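Local structure of esterase (uncultured bacterium FLS12, 4RGY) at residues R83-D88 with G128-L133; L208-G213 with V223-H228. The protein is a low-temperature-active alkaline esterase of marine-sediment origin, which probably cleaves its ester substrates through the serine-based chemistry of alpha/beta hydrolases. All blocks are in the same frame, centred on the assembly; numbering follows the deposited sequence.

Contact 1: R83-D88 with G128-L133; sequences RSFYTD and GGYGAL
Tyr86 sets its ring close beside Gly128 and Gly131, one turn apart on helix 127-138, and this is the tight half of the contact. Tyr86 CE2 comes within 3.5 Å of Gly128 CA, while Tyr86 CD2 lies 4.0 Å from Gly131 CA; Gly131, with no side chain, lets the ring come this close to the backbone. With CG beside its own backbone N (chi1 -59°), Tyr86 reaches along the start of the helix, and its hydroxyl is hydrogen-bonded to His50 O. Phe85 turns the edge of its ring to the face of Tyr130 in an offset edge-to-face pair, centroids 5.8 Å apart and planes at 62°. The carbonyl Phe85 O sits at the edge of the Tyr130 ring, 3.4 Å from Tyr130 CE2. The looser side is bridged by a water, which donates to Thr87 OG1 and to Tyr130 OH, each at 2.7 Å, joining hydroxyls that do not meet directly. Thr87 OG1 in turn donates to Phe85 O from above the carbonyl plane, and Tyr130 OH also bonds His189 O. Helix 170-178 packs on Phe85, Thr87 and Tyr130 through Ile177 and Phe178, while helix 95-110 touches Tyr86 through Ile99.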
loop_
_atom_site.group_PDB
_atom_site.type_symbol
_atom_site.label_atom_id
_atom_site.label_comp_id
_atom_site.label_asym_id
_atom_site.label_seq_id
_atom_site.Cartn_x
_atom_site.Cartn_y
_atom_site.Cartn_z
ATOM N N ARG A 83 -17.226 -4.529 11.285
ATOM C CA ARG A 83 -18.221 -3.976 12.201
ATOM C C ARG A 83 -18.630 -5.023 13.238
ATOM O O ARG A 83 -19.815 -5.283 13.450
ATOM C CB ARG A 83 -19.438 -3.447 11.433
ATOM C CG ARG A 83 -19.128 -2.283 10.489
ATOM C CD ARG A 83 -20.357 -1.889 9.669
ATOM N NE ARG A 83 -21.470 -1.522 10.544
ATOM C CZ ARG A 83 -21.731 -0.279 10.943
ATOM N NH1 ARG A 83 -20.981 0.736 10.520
ATOM N NH2 ARG A 83 -22.756 -0.047 11.754
ATOM N N SER A 84 -17.637 -5.603 13.905
ATOM C CA SER A 84 -17.858 -6.779 14.747
ATOM C C SER A 84 -17.904 -6.522 16.246
ATOM O O SER A 84 -18.238 -7.421 17.009
ATOM C CB SER A 84 -16.728 -7.759 14.517
ATOM O OG SER A 84 -15.509 -7.217 14.988
ATOM N N PHE A 85 -17.555 -5.318 16.675
ATOM C CA PHE A 85 -17.420 -5.057 18.100
ATOM C C PHE A 85 -16.475 -6.057 18.793
ATOM O O PHE A 85 -16.648 -6.358 19.968
ATOM C CB PHE A 85 -18.798 -4.990 18.797
ATOM C CG PHE A 85 -19.294 -3.593 18.984
ATOM C CD1 PHE A 85 -19.924 -2.919 17.944
ATOM C CD2 PHE A 85 -19.089 -2.930 20.184
ATOM C CE1 PHE A 85 -20.348 -1.616 18.106
ATOM C CE2 PHE A 85 -19.520 -1.624 20.356
ATOM C CZ PHE A 85 -20.154 -0.973 19.316
ATOM N N TYR A 86 -15.460 -6.538 18.076
ATOM C CA TYR A 86 -14.442 -7.394 18.705
ATOM C C TYR A 86 -15.098 -8.612 19.359
ATOM O O TYR A 86 -14.699 -9.055 20.434
ATOM C CB TYR A 86 -13.597 -6.563 19.703
ATOM C CG TYR A 86 -12.926 -5.415 18.978
ATOM C CD1 TYR A 86 -11.690 -5.577 18.368
ATOM C CD2 TYR A 86 -13.558 -4.181 18.852
ATOM C CE1 TYR A 86 -11.089 -4.546 17.664
ATOM C CE2 TYR A 86 -12.963 -3.137 18.151
ATOM C CZ TYR A 86 -11.729 -3.331 17.557
ATOM O OH TYR A 86 -11.129 -2.334 16.829
ATOM N N THR A 87 -16.099 -9.158 18.675
ATOM C CA THR A 87 -16.929 -10.233 19.211
ATOM C C THR A 87 -16.920 -11.463 18.295
ATOM O O THR A 87 -16.866 -11.327 17.066
ATOM C CB THR A 87 -18.377 -9.720 19.386
ATOM O OG1 THR A 87 -18.368 -8.592 20.270
ATOM C CG2 THR A 87 -19.310 -10.790 19.964
ATOM N N ASP A 88 -16.940 -12.656 18.887
ATOM C CA ASP A 88 -17.226 -13.857 18.113
ATOM C C ASP A 88 -18.715 -13.812 17.819
ATOM O O ASP A 88 -19.557 -14.129 18.664
ATOM C CB ASP A 88 -16.830 -15.122 18.873
ATOM C CG ASP A 88 -15.336 -15.381 18.836
ATOM O OD1 ASP A 88 -14.626 -14.735 18.030
ATOM O OD2 ASP A 88 -14.849 -16.251 19.593
ATOM N N GLY A 128 -13.460 0.155 19.638
ATOM C CA GLY A 128 -12.151 -0.349 20.014
ATOM C C GLY A 128 -11.773 -0.075 21.457
ATOM O O GLY A 128 -10.895 -0.747 22.007
ATOM N N GLY A 129 -12.405 0.926 22.068
ATOM C CA GLY A 129 -12.244 1.146 23.498
ATOM C C GLY A 129 -12.956 0.042 24.268
ATOM O O GLY A 129 -12.436 -0.481 25.263
ATOM N N TYR A 130 -14.145 -0.324 23.805
ATOM C CA TYR A 130 -14.838 -1.505 24.317
ATOM C C TYR A 130 -13.945 -2.743 24.133
ATOM O O TYR A 130 -13.733 -3.543 25.051
ATOM C CB TYR A 130 -16.172 -1.693 23.575
ATOM C CG TYR A 130 -16.794 -3.047 23.830
ATOM C CD1 TYR A 130 -17.567 -3.268 24.963
ATOM C CD2 TYR A 130 -16.603 -4.107 22.947
ATOM C CE1 TYR A 130 -18.121 -4.507 25.223
ATOM C CE2 TYR A 130 -17.148 -5.353 23.197
ATOM C CZ TYR A 130 -17.917 -5.547 24.330
ATOM O OH TYR A 130 -18.456 -6.782 24.574
ATOM N N GLY A 131 -13.383 -2.894 22.934
ATOM C CA GLY A 131 -12.520 -4.029 22.670
ATOM C C GLY A 131 -11.281 -4.071 23.553
ATOM O O GLY A 131 -10.892 -5.144 24.010
ATOM N N ALA A 132 -10.661 -2.915 23.785
ATOM C CA ALA A 132 -9.468 -2.839 24.627
ATOM C C ALA A 132 -9.770 -3.237 26.068
ATOM O O ALA A 132 -9.025 -4.012 26.674
ATOM C CB ALA A 132 -8.872 -1.440 24.581
ATOM N N LEU A 133 -10.852 -2.701 26.625
ATOM C CA LEU A 133 -11.202 -3.037 28.001
ATOM C C LEU A 133 -11.684 -4.484 28.126
ATOM O O LEU A 133 -11.433 -5.133 29.140
ATOM C CB LEU A 133 -12.229 -2.057 28.575
ATOM C CG LEU A 133 -11.749 -0.615 28.720
ATOM C CD1 LEU A 133 -12.812 0.211 29.396
ATOM C CD2 LEU A 133 -10.445 -0.555 29.505
HETATM O O HOH W 1 -18.301 -8.960 22.906
#

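Contact 2: L208-G213 with V223-H228; sequences LYQCCG and VRFRDH
Strand 207-213 and helix 219-232 come closest at Gln210 and Arg226, whose CA atoms are 7.9 Å apart. They are the first two elements of a beta-alpha-beta unit that returns to the sheet in strand 236-241, as expected of the alpha/beta-hydrolase fold. One long side chain does most of the bridging: Gln210, its CG anti to the backbone N (chi1 174°) and its chain extended beyond, reaches straight from the strand to the helix. Gln210 OE1 lies 3.6 Å from Arg226 CB and 3.7 Å from Phe225 CD2, at the edge of the phenyl ring, with amide and ring planes 71° apart. NE2 donates to the carbonyl of Asn222, so the long amide side chain spans the gap and its buried NE2 has a partner. Phe225 suits the inward side of the helix, its ring meeting Phe192 edge-to-face. Arg226 shares its length between two roles: CB abuts Gln210 OE1, and the chain then bends to carry the guanidinium away to Asp227, with Tyr238 as a cation-pi partner. With an alanine in place of Arg226, CB would stay against Gln210, but the Asp227 carboxylate would probably lose its salt-bridge mate and Tyr238 its cation. The grip on Asp227 is side-on, with two guanidinium nitrogens on one oxygen: Arg226 NE lies 3.0 Å and Arg226 NH2 2.8 Å from Asp227 OD1, which stays nearly in the guanidinium plane.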
loop_
_atom_site.group_PDB
_atom_site.type_symbol
_atom_site.label_atom_id
_atom_site.label_comp_id
_atom_site.label_asym_id
_atom_site.label_seq_id
_atom_site.Cartn_x
_atom_site.Cartn_y
_atom_site.Cartn_z
ATOM N N LEU A 208 -5.503 0.704 33.998
ATOM C CA LEU A 208 -6.739 0.931 33.239
ATOM C C LEU A 208 -6.998 2.407 33.036
ATOM O O LEU A 208 -6.867 3.200 33.967
ATOM C CB LEU A 208 -7.932 0.279 33.953
ATOM C CG LEU A 208 -7.838 -1.244 34.046
ATOM C CD1 LEU A 208 -8.794 -1.791 35.098
ATOM C CD2 LEU A 208 -8.100 -1.920 32.700
ATOM N N TYR A 209 -7.370 2.777 31.813
ATOM C CA TYR A 209 -7.564 4.168 31.438
ATOM C C TYR A 209 -8.894 4.311 30.726
ATOM O O TYR A 209 -9.254 3.483 29.879
ATOM C CB TYR A 209 -6.410 4.645 30.528
ATOM C CG TYR A 209 -6.536 6.065 30.012
ATOM C CD1 TYR A 209 -7.362 6.363 28.937
ATOM C CD2 TYR A 209 -5.809 7.108 30.588
ATOM C CE1 TYR A 209 -7.487 7.658 28.466
ATOM C CE2 TYR A 209 -5.919 8.409 30.111
ATOM C CZ TYR A 209 -6.764 8.677 29.054
ATOM O OH TYR A 209 -6.896 9.964 28.576
ATOM N N GLN A 210 -9.598 5.385 31.035
ATOM C CA GLN A 210 -10.838 5.720 30.356
ATOM C C GLN A 210 -10.923 7.216 30.143
ATOM O O GLN A 210 -10.746 7.982 31.092
ATOM C CB GLN A 210 -12.034 5.281 31.203
ATOM C CG GLN A 210 -13.379 5.715 30.638
ATOM C CD GLN A 210 -14.545 5.521 31.605
ATOM O OE1 GLN A 210 -14.361 5.215 32.787
ATOM N NE2 GLN A 210 -15.751 5.702 31.097
ATOM N N CYS A 211 -11.208 7.653 28.916
ATOM C CA CYS A 211 -11.524 9.061 28.699
ATOM C C CYS A 211 -12.714 9.231 27.768
ATOM O O CYS A 211 -13.073 8.315 27.030
ATOM C CB CYS A 211 -10.307 9.844 28.179
ATOM S SG CYS A 211 -9.916 9.585 26.408
ATOM N N CYS A 212 -13.311 10.415 27.787
ATOM C CA CYS A 212 -14.384 10.737 26.844
ATOM C C CYS A 212 -14.573 12.242 26.725
ATOM O O CYS A 212 -14.432 12.973 27.714
ATOM C CB CYS A 212 -15.699 10.081 27.283
ATOM S SG CYS A 212 -16.987 10.111 26.024
ATOM N N GLY A 213 -14.882 12.706 25.514
ATOM C CA GLY A 213 -15.263 14.097 25.310
ATOM C C GLY A 213 -16.655 14.343 25.873
ATOM O O GLY A 213 -17.548 13.508 25.713
ATOM N N VAL A 223 -19.916 7.963 31.657
ATOM C CA VAL A 223 -20.089 8.376 33.043
ATOM C C VAL A 223 -20.656 7.219 33.875
ATOM O O VAL A 223 -20.207 6.965 34.998
ATOM C CB VAL A 223 -20.984 9.629 33.152
ATOM C CG1 VAL A 223 -21.389 9.883 34.606
ATOM C CG2 VAL A 223 -20.260 10.837 32.564
ATOM N N ARG A 224 -21.603 6.486 33.304
ATOM C CA ARG A 224 -22.167 5.343 34.022
ATOM C C ARG A 224 -21.126 4.247 34.271
ATOM O O ARG A 224 -21.071 3.671 35.366
ATOM C CB ARG A 224 -23.415 4.815 33.312
ATOM C CG ARG A 224 -24.620 5.741 33.513
ATOM C CD ARG A 224 -25.929 5.151 32.992
ATOM N NE ARG A 224 -25.839 4.816 31.579
ATOM C CZ ARG A 224 -25.639 3.583 31.136
ATOM N NH1 ARG A 224 -25.526 2.593 32.010
ATOM N NH2 ARG A 224 -25.544 3.343 29.837
ATOM N N PHE A 225 -20.266 3.988 33.287
ATOM C CA PHE A 225 -19.217 2.989 33.487
ATOM C C PHE A 225 -18.201 3.472 34.529
ATOM O O PHE A 225 -17.790 2.703 35.401
ATOM C CB PHE A 225 -18.522 2.623 32.163
ATOM C CG PHE A 225 -17.440 1.588 32.320
ATOM C CD1 PHE A 225 -17.751 0.236 32.409
ATOM C CD2 PHE A 225 -16.107 1.965 32.388
ATOM C CE1 PHE A 225 -16.752 -0.714 32.567
ATOM C CE2 PHE A 225 -15.105 1.014 32.539
ATOM C CZ PHE A 225 -15.432 -0.324 32.622
ATOM N N ARG A 226 -17.790 4.732 34.425
ATOM C CA ARG A 226 -16.872 5.325 35.392
ATOM C C ARG A 226 -17.405 5.189 36.813
ATOM O O ARG A 226 -16.685 4.730 37.709
ATOM C CB ARG A 226 -16.664 6.803 35.079
ATOM C CG ARG A 226 -15.686 7.489 36.032
ATOM C CD ARG A 226 -15.877 8.997 36.045
ATOM N NE ARG A 226 -17.148 9.362 36.662
ATOM C CZ ARG A 226 -17.625 10.600 36.694
ATOM N NH1 ARG A 226 -16.943 11.582 36.116
ATOM N NH2 ARG A 226 -18.788 10.852 37.279
ATOM N N ASP A 227 -18.662 5.576 37.014
ATOM C CA ASP A 227 -19.257 5.538 38.349
ATOM C C ASP A 227 -19.329 4.098 38.856
ATOM O O ASP A 227 -19.089 3.823 40.032
ATOM C CB ASP A 227 -20.642 6.194 38.349
ATOM C CG ASP A 227 -20.582 7.707 38.189
ATOM O OD1 ASP A 227 -19.476 8.280 38.259
ATOM O OD2 ASP A 227 -21.649 8.310 37.972
ATOM N N HIS A 228 -19.604 3.167 37.947
ATOM C CA HIS A 228 -19.642 1.757 38.299
ATOM C C HIS A 228 -18.287 1.273 38.795
ATOM O O HIS A 228 -18.182 0.711 39.892
ATOM C CB HIS A 228 -20.098 0.940 37.090
ATOM C CG HIS A 228 -20.058 -0.542 37.292
ATOM N ND1 HIS A 228 -20.910 -1.204 38.151
ATOM C CD2 HIS A 228 -19.303 -1.497 36.699
ATOM C CE1 HIS A 228 -20.665 -2.504 38.090
ATOM N NE2 HIS A 228 -19.691 -2.706 37.220
#

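Contact 1 and contact 2 follow one another along the chain, with centres about 16 Å apart, and meet through Leu133. Leu133 CD1 lies 4.0 Å from Phe225 CE2, and Leu133 CD2 is 4.2 Å from Leu208 CD2, so helix 127-138 carries contact 1 on one part of its surface and touches both elements of contact 2 with another. Contact 1 is the nearer to the probable active site: Gly128 belongs to a GxSxG pattern consistent with a nucleophile elbow, and Ser126, His245 and Asp216 are placed as a Ser-His-Asp triad would be, and probably form one. Contact 2 relates to that site through the chain, since Asp216 lies between its strand and its helix.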